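Local structure of alanine racemase 1 (Caldanaerobacter subterraneus subsp. tengcongensis MB4, 4Y2W) at residues A[60-71]-A[79-90]. The protein belongs to the alanine racemase family, pairing an eight-stranded alpha/beta-barrel domain with a mainly beta-stranded C-terminal domain in a two-chain assembly. The protein carries 1 engineered substitution. Residues are numbered along the deposited sequence; the frame is centred on the assembly and turned at random.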
ATOM      1  N   VAL A  60      15.191 -21.628 -10.582  1.00 52.28           N
ATOM      2  CA  VAL A  60      13.865 -21.978 -10.071  1.00 51.51           C
ATOM      3  C   VAL A  60      13.018 -22.634 -11.168  1.00 50.65           C
ATOM      4  O   VAL A  60      13.162 -22.308 -12.346  1.00 51.51           O
ATOM      5  CB  VAL A  60      13.148 -20.735  -9.494  1.00 52.78           C
ATOM      6  CG1 VAL A  60      12.704 -19.780 -10.602  1.00 53.08           C
ATOM      7  CG2 VAL A  60      11.971 -21.146  -8.622  1.00 53.04           C
ATOM      8  N   ASP A  61      12.144 -23.556 -10.774  1.00 49.53           N
ATOM      9  CA  ASP A  61      11.370 -24.361 -11.732  1.00 48.73           C
ATOM     10  C   ASP A  61      10.080 -23.687 -12.203  1.00 46.69           C
ATOM     11  O   ASP A  61       9.658 -23.883 -13.343  1.00 45.84           O
ATOM     12  CB  ASP A  61      11.041 -25.733 -11.130  1.00 49.24           C
ATOM     13  CG  ASP A  61      12.283 -26.531 -10.790  1.00 49.42           C
ATOM     14  OD1 ASP A  61      13.144 -26.691 -11.677  1.00 49.63           O
ATOM     15  OD2 ASP A  61      12.401 -26.997  -9.638  1.00 49.43           O
ATOM     16  N   TYR A  62       9.454 -22.912 -11.323  1.00 45.58           N
ATOM     17  CA  TYR A  62       8.196 -22.233 -11.636  1.00 44.98           C
ATOM     18  C   TYR A  62       8.088 -20.949 -10.814  1.00 44.27           C
ATOM     19  O   TYR A  62       8.806 -20.771  -9.827  1.00 44.87           O
ATOM     20  CB  TYR A  62       7.017 -23.151 -11.298  1.00 45.20           C
ATOM     21  CG  TYR A  62       6.044 -23.401 -12.434  1.00 45.38           C
ATOM     22  CD1 TYR A  62       5.166 -22.410 -12.864  1.00 45.95           C
ATOM     23  CD2 TYR A  62       5.987 -24.644 -13.064  1.00 45.27           C
ATOM     24  CE1 TYR A  62       4.270 -22.647 -13.897  1.00 46.09           C
ATOM     25  CE2 TYR A  62       5.095 -24.886 -14.097  1.00 44.72           C
ATOM     26  CZ  TYR A  62       4.240 -23.886 -14.509  1.00 44.97           C
ATOM     27  OH  TYR A  62       3.352 -24.122 -15.528  1.00 45.15           O
ATOM     28  N   PHE A  63       7.194 -20.057 -11.229  1.00 43.15           N
ATOM     29  CA  PHE A  63       6.794 -18.917 -10.407  1.00 41.85           C
ATOM     30  C   PHE A  63       5.297 -18.959 -10.140  1.00 41.39           C
ATOM     31  O   PHE A  63       4.514 -19.353 -11.003  1.00 41.74           O
ATOM     32  CB  PHE A  63       7.148 -17.593 -11.085  1.00 41.38           C
ATOM     33  CG  PHE A  63       8.588 -17.201 -10.939  1.00 40.49           C
ATOM     34  CD1 PHE A  63       9.128 -16.962  -9.686  1.00 40.35           C
ATOM     35  CD2 PHE A  63       9.398 -17.053 -12.053  1.00 40.81           C
ATOM     36  CE1 PHE A  63      10.454 -16.594  -9.544  1.00 40.75           C
ATOM     37  CE2 PHE A  63      10.726 -16.681 -11.921  1.00 41.08           C
ATOM     38  CZ  PHE A  63      11.255 -16.452 -10.664  1.00 41.19           C
ATOM     39  N   GLY A  64       4.914 -18.548  -8.938  1.00 41.90           N
ATOM     40  CA  GLY A  64       3.511 -18.412  -8.568  1.00 42.01           C
ATOM     41  C   GLY A  64       3.159 -16.952  -8.360  1.00 41.87           C
ATOM     42  O   GLY A  64       3.876 -16.229  -7.660  1.00 41.15           O
ATOM     43  N   VAL A  65       2.062 -16.521  -8.978  1.00 41.21           N
ATOM     44  CA  VAL A  65       1.538 -15.173  -8.782  1.00 41.47           C
ATOM     45  C   VAL A  65       0.023 -15.180  -8.626  1.00 41.85           C
ATOM     46  O   VAL A  65      -0.652 -16.140  -9.005  1.00 41.08           O
ATOM     47  CB  VAL A  65       1.922 -14.227  -9.934  1.00 41.55           C
ATOM     48  CG1 VAL A  65       3.419 -13.964  -9.918  1.00 41.68           C
ATOM     49  CG2 VAL A  65       1.473 -14.786 -11.277  1.00 41.99           C
ATOM     50  N   ALA A  66      -0.496 -14.084  -8.077  1.00 41.32           N
ATOM     51  CA  ALA A  66      -1.908 -13.960  -7.745  1.00 40.23           C
ATOM     52  C   ALA A  66      -2.773 -13.576  -8.940  1.00 40.46           C
ATOM     53  O   ALA A  66      -3.865 -14.120  -9.107  1.00 41.12           O
ATOM     54  CB  ALA A  66      -2.088 -12.947  -6.627  1.00 39.80           C
ATOM     55  N   THR A  67      -2.289 -12.644  -9.763  1.00 40.60           N
ATOM     56  CA  THR A  67      -3.102 -12.051 -10.832  1.00 40.29           C
ATOM     57  C   THR A  67      -2.482 -12.137 -12.228  1.00 41.18           C
ATOM     58  O   THR A  67      -1.304 -12.473 -12.400  1.00 40.84           O
ATOM     59  CB  THR A  67      -3.403 -10.569 -10.534  1.00 40.35           C
ATOM     60  OG1 THR A  67      -2.180  -9.822 -10.517  1.00 40.96           O
ATOM     61  CG2 THR A  67      -4.107 -10.420  -9.193  1.00 40.33           C
ATOM     62  N   THR A  68      -3.309 -11.828 -13.223  1.00 42.33           N
ATOM     63  CA  THR A  68      -2.898 -11.784 -14.622  1.00 42.52           C
ATOM     64  C   THR A  68      -1.811 -10.735 -14.860  1.00 42.94           C
ATOM     65  O   THR A  68      -0.819 -10.992 -15.553  1.00 42.18           O
ATOM     66  CB  THR A  68      -4.102 -11.445 -15.522  1.00 42.61           C
ATOM     67  OG1 THR A  68      -5.223 -12.254 -15.150  1.00 43.02           O
ATOM     68  CG2 THR A  68      -3.772 -11.681 -16.991  1.00 43.30           C
ATOM     69  N   GLU A  69      -2.005  -9.558 -14.272  1.00 42.32           N
ATOM     70  CA  GLU A  69      -1.102  -8.429 -14.479  1.00 42.07           C
ATOM     71  C   GLU A  69       0.243  -8.689 -13.804  1.00 41.47           C
ATOM     72  O   GLU A  69       1.289  -8.252 -14.292  1.00 40.28           O
ATOM     73  CB  GLU A  69      -1.727  -7.129 -13.958  1.00 41.97           C
ATOM     74  CG  GLU A  69      -2.999  -6.692 -14.686  1.00 41.61           C
ATOM     75  CD  GLU A  69      -4.267  -7.381 -14.193  1.00 42.53           C
ATOM     76  OE1 GLU A  69      -4.179  -8.257 -13.305  1.00 42.62           O
ATOM     77  OE2 GLU A  69      -5.361  -7.052 -14.704  1.00 43.45           O
ATOM     78  N   GLU A  70       0.210  -9.405 -12.682  1.00 42.07           N
ATOM     79  CA  GLU A  70       1.436  -9.862 -12.029  1.00 43.14           C
ATOM     80  C   GLU A  70       2.189 -10.816 -12.945  1.00 43.50           C
ATOM     81  O   GLU A  70       3.402 -10.700 -13.105  1.00 44.27           O
ATOM     82  CB  GLU A  70       1.132 -10.547 -10.694  1.00 42.66           C
ATOM     83  CG  GLU A  70       0.852  -9.583  -9.551  1.00 42.90           C
ATOM     84  CD  GLU A  70       0.594 -10.293  -8.233  1.00 42.80           C
ATOM     85  OE1 GLU A  70       0.368 -11.520  -8.253  1.00 43.22           O
ATOM     86  OE2 GLU A  70       0.624  -9.628  -7.173  1.00 41.10           O
ATOM     87  N   ALA A  71       1.462 -11.751 -13.551  1.00 44.42           N
ATOM     88  CA  ALA A  71       2.055 -12.701 -14.496  1.00 44.31           C
ATOM     89  C   ALA A  71       2.608 -12.000 -15.734  1.00 43.24           C
ATOM     90  O   ALA A  71       3.710 -12.304 -16.185  1.00 41.93           O
ATOM     91  CB  ALA A  71       1.037 -13.758 -14.898  1.00 44.63           C
ATOM     92  N   ILE A  79      11.181 -12.483 -18.428  1.00 57.87           N
ATOM     93  CA  ILE A  79      11.228 -13.693 -17.610  1.00 57.62           C
ATOM     94  C   ILE A  79      10.740 -14.878 -18.448  1.00 56.10           C
ATOM     95  O   ILE A  79       9.613 -14.871 -18.946  1.00 55.03           O
ATOM     96  CB  ILE A  79      10.377 -13.547 -16.328  1.00 57.86           C
ATOM     97  CG1 ILE A  79      10.909 -12.405 -15.446  1.00 56.92           C
ATOM     98  CG2 ILE A  79      10.345 -14.853 -15.544  1.00 58.20           C
ATOM     99  CD1 ILE A  79      12.247 -12.673 -14.783  1.00 56.76           C
ATOM    100  N   LYS A  80      11.611 -15.875 -18.611  1.00 55.61           N
ATOM    101  CA  LYS A  80      11.329 -17.073 -19.415  1.00 54.74           C
ATOM    102  C   LYS A  80      10.691 -18.180 -18.582  1.00 52.26           C
ATOM    103  O   LYS A  80       9.921 -18.988 -19.103  1.00 52.22           O
ATOM    104  CB  LYS A  80      12.622 -17.616 -20.031  1.00 56.43           C
ATOM    105  CG  LYS A  80      13.396 -16.625 -20.890  1.00 58.43           C
ATOM    106  CD  LYS A  80      14.822 -17.106 -21.126  1.00 60.08           C
ATOM    107  CE  LYS A  80      15.677 -16.039 -21.795  1.00 61.29           C
ATOM    108  NZ  LYS A  80      15.190 -15.690 -23.160  1.00 61.75           N
ATOM    109  N   THR A  81      11.038 -18.222 -17.294  1.00 49.63           N
ATOM    110  CA  THR A  81      10.504 -19.200 -16.347  1.00 47.50           C
ATOM    111  C   THR A  81       8.984 -19.346 -16.490  1.00 47.30           C
ATOM    112  O   THR A  81       8.289 -18.348 -16.682  1.00 48.15           O
ATOM    113  CB  THR A  81      10.829 -18.779 -14.895  1.00 46.50           C
ATOM    114  OG1 THR A  81      12.223 -18.467 -14.779  1.00 44.46           O
ATOM    115  CG2 THR A  81      10.488 -19.884 -13.906  1.00 46.79           C
ATOM    116  N   PRO A  82       8.461 -20.588 -16.408  1.00 46.36           N
ATOM    117  CA  PRO A  82       7.005 -20.766 -16.429  1.00 45.37           C
ATOM    118  C   PRO A  82       6.328 -20.069 -15.254  1.00 43.76           C
ATOM    119  O   PRO A  82       6.861 -20.082 -14.145  1.00 42.94           O
ATOM    120  CB  PRO A  82       6.830 -22.287 -16.315  1.00 45.77           C
ATOM    121  CG  PRO A  82       8.118 -22.863 -16.793  1.00 45.50           C
ATOM    122  CD  PRO A  82       9.168 -21.882 -16.367  1.00 45.82           C
ATOM    123  N   ILE A  83       5.167 -19.468 -15.507  1.00 42.68           N
ATOM    124  CA  ILE A  83       4.431 -18.721 -14.486  1.00 41.89           C
ATOM    125  C   ILE A  83       3.007 -19.254 -14.355  1.00 41.51           C
ATOM    126  O   ILE A  83       2.343 -19.517 -15.363  1.00 41.26           O
ATOM    127  CB  ILE A  83       4.345 -17.226 -14.844  1.00 42.02           C
ATOM    128  CG1 ILE A  83       5.744 -16.633 -15.026  1.00 41.98           C
ATOM    129  CG2 ILE A  83       3.564 -16.460 -13.777  1.00 41.97           C
ATOM    130  CD1 ILE A  83       5.769 -15.396 -15.894  1.00 41.80           C
ATOM    131  N   LEU A  84       2.546 -19.396 -13.111  1.00 40.90           N
ATOM    132  CA  LEU A  84       1.187 -19.858 -12.821  1.00 40.17           C
ATOM    133  C   LEU A  84       0.376 -18.746 -12.177  1.00 40.00           C
ATOM    134  O   LEU A  84       0.819 -18.131 -11.209  1.00 39.83           O
ATOM    135  CB  LEU A  84       1.212 -21.077 -11.891  1.00 39.46           C
ATOM    136  CG  LEU A  84      -0.140 -21.538 -11.328  1.00 38.97           C
ATOM    137  CD1 LEU A  84      -1.087 -21.983 -12.431  1.00 38.70           C
ATOM    138  CD2 LEU A  84       0.053 -22.650 -10.313  1.00 39.17           C
ATOM    139  N   ILE A  85      -0.815 -18.506 -12.719  1.00 40.69           N
ATOM    140  CA  ILE A  85      -1.764 -17.553 -12.153  1.00 40.84           C
ATOM    141  C   ILE A  85      -2.787 -18.305 -11.298  1.00 41.58           C
ATOM    142  O   ILE A  85      -3.612 -19.047 -11.826  1.00 41.16           O
ATOM    143  CB  ILE A  85      -2.497 -16.774 -13.265  1.00 40.24           C
ATOM    144  CG1 ILE A  85      -1.488 -15.993 -14.114  1.00 40.09           C
ATOM    145  CG2 ILE A  85      -3.538 -15.833 -12.667  1.00 39.73           C
ATOM    146  CD1 ILE A  85      -2.006 -15.587 -15.476  1.00 40.02           C
ATOM    147  N   PHE A  86      -2.722 -18.111  -9.981  1.00 43.47           N
ATOM    148  CA  PHE A  86      -3.661 -18.745  -9.051  1.00 44.24           C
ATOM    149  C   PHE A  86      -5.079 -18.248  -9.289  1.00 45.23           C
ATOM    150  O   PHE A  86      -6.038 -19.022  -9.231  1.00 47.01           O
ATOM    151  CB  PHE A  86      -3.285 -18.454  -7.595  1.00 44.30           C
ATOM    152  CG  PHE A  86      -1.947 -19.000  -7.183  1.00 44.79           C
ATOM    153  CD1 PHE A  86      -1.688 -20.361  -7.249  1.00 45.39           C
ATOM    154  CD2 PHE A  86      -0.953 -18.156  -6.708  1.00 45.48           C
ATOM    155  CE1 PHE A  86      -0.456 -20.869  -6.865  1.00 45.41           C
ATOM    156  CE2 PHE A  86       0.281 -18.657  -6.322  1.00 45.77           C
ATOM    157  CZ  PHE A  86       0.530 -20.017  -6.401  1.00 45.51           C
ATOM    158  N   GLY A  87      -5.205 -16.951  -9.557  1.00 45.65           N
ATOM    159  CA  GLY A  87      -6.504 -16.308  -9.658  1.00 45.45           C
ATOM    160  C   GLY A  87      -7.214 -16.534 -10.974  1.00 46.20           C
ATOM    161  O   GLY A  87      -6.731 -17.251 -11.854  1.00 47.00           O
ATOM    162  N   TYR A  88      -8.375 -15.904 -11.091  1.00 46.80           N
ATOM    163  CA  TYR A  88      -9.206 -15.965 -12.279  1.00 47.49           C
ATOM    164  C   TYR A  88      -8.732 -14.923 -13.281  1.00 47.77           C
ATOM    165  O   TYR A  88      -8.645 -13.743 -12.947  1.00 49.08           O
ATOM    166  CB  TYR A  88     -10.655 -15.683 -11.877  1.00 48.13           C
ATOM    167  CG  TYR A  88     -11.677 -15.801 -12.982  1.00 49.05           C
ATOM    168  CD1 TYR A  88     -11.915 -17.020 -13.603  1.00 50.83           C
ATOM    169  CD2 TYR A  88     -12.436 -14.703 -13.378  1.00 49.64           C
ATOM    170  CE1 TYR A  88     -12.863 -17.140 -14.608  1.00 52.45           C
ATOM    171  CE2 TYR A  88     -13.391 -14.813 -14.378  1.00 50.91           C
ATOM    172  CZ  TYR A  88     -13.600 -16.033 -14.991  1.00 51.72           C
ATOM    173  OH  TYR A  88     -14.544 -16.162 -15.987  1.00 51.74           O
ATOM    174  N   THR A  89      -8.411 -15.364 -14.495  1.00 46.93           N
ATOM    175  CA  THR A  89      -8.135 -14.462 -15.611  1.00 46.58           C
ATOM    176  C   THR A  89      -9.426 -14.332 -16.424  1.00 47.52           C
ATOM    177  O   THR A  89      -9.826 -15.290 -17.087  1.00 48.40           O
ATOM    178  CB  THR A  89      -7.007 -15.004 -16.513  1.00 45.69           C
ATOM    179  OG1 THR A  89      -5.778 -15.047 -15.777  1.00 44.21           O
ATOM    180  CG2 THR A  89      -6.827 -14.130 -17.754  1.00 44.90           C
ATOM    181  N   PRO A  90     -10.085 -13.154 -16.374  1.00 48.03           N
ATOM    182  CA  PRO A  90     -11.381 -12.979 -17.046  1.00 47.95           C
ATOM    183  C   PRO A  90     -11.366 -13.346 -18.532  1.00 48.05           C
ATOM    184  O   PRO A  90     -10.320 -13.233 -19.171  1.00 48.13           O
ATOM    185  CB  PRO A  90     -11.664 -11.483 -16.886  1.00 48.41           C
ATOM    186  CG  PRO A  90     -10.879 -11.066 -15.694  1.00 48.68           C
ATOM    187  CD  PRO A  90      -9.650 -11.921 -15.691  1.00 48.23           C
TER
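Phe63, Val65, Ile83 and Ile85 share one face of two neighbouring parallel strands, 62-65 and 83-85, and the helix that links them lies over that face. Four backbone hydrogen bonds zip the strands together, from Phe63 N to Pro82 O at 2.9 Å through to Phe86 N on Val65 O. On the helix side, Ala71 CB is the bump: it drops between the two isoleucines, 3.5 Å from Ile85 CG1 and 3.9 Å from Ile83 CG2. Val65 fills in beside it, a chi1 of -68° leaving CG2 between the backbone N and the carbonyl carbon, 3.7 Å from Ile83 CG2. Phe63 CD2 reaches Thr81 CG2, the two side chains crossing at about a right angle. The other face is built differently. Gly64 puts no side chain there, and the Phe86 ring slants across the backbone, CZ 4.0 Å from Gly64 CA. At the start of the strands, Pro82 CB sits over one face of the Tyr62 ring, a CH-pi contact 3.6 Å from the centroid, and Leu84 CB comes up to CE1 of that ring. Past the strands, Thr68 OG1 bonds to Thr89 OG1 (2.9 Å), which is also hydrogen-bonded to Gln104 OE1. Thr67 and Glu70 start the helix with a capping box. The pair is a right-handed beta-alpha-beta unit of the TIM-type barrel, flanked by strands 34-38 and 103-106, with helix 48-58 against Phe63 and Ile79.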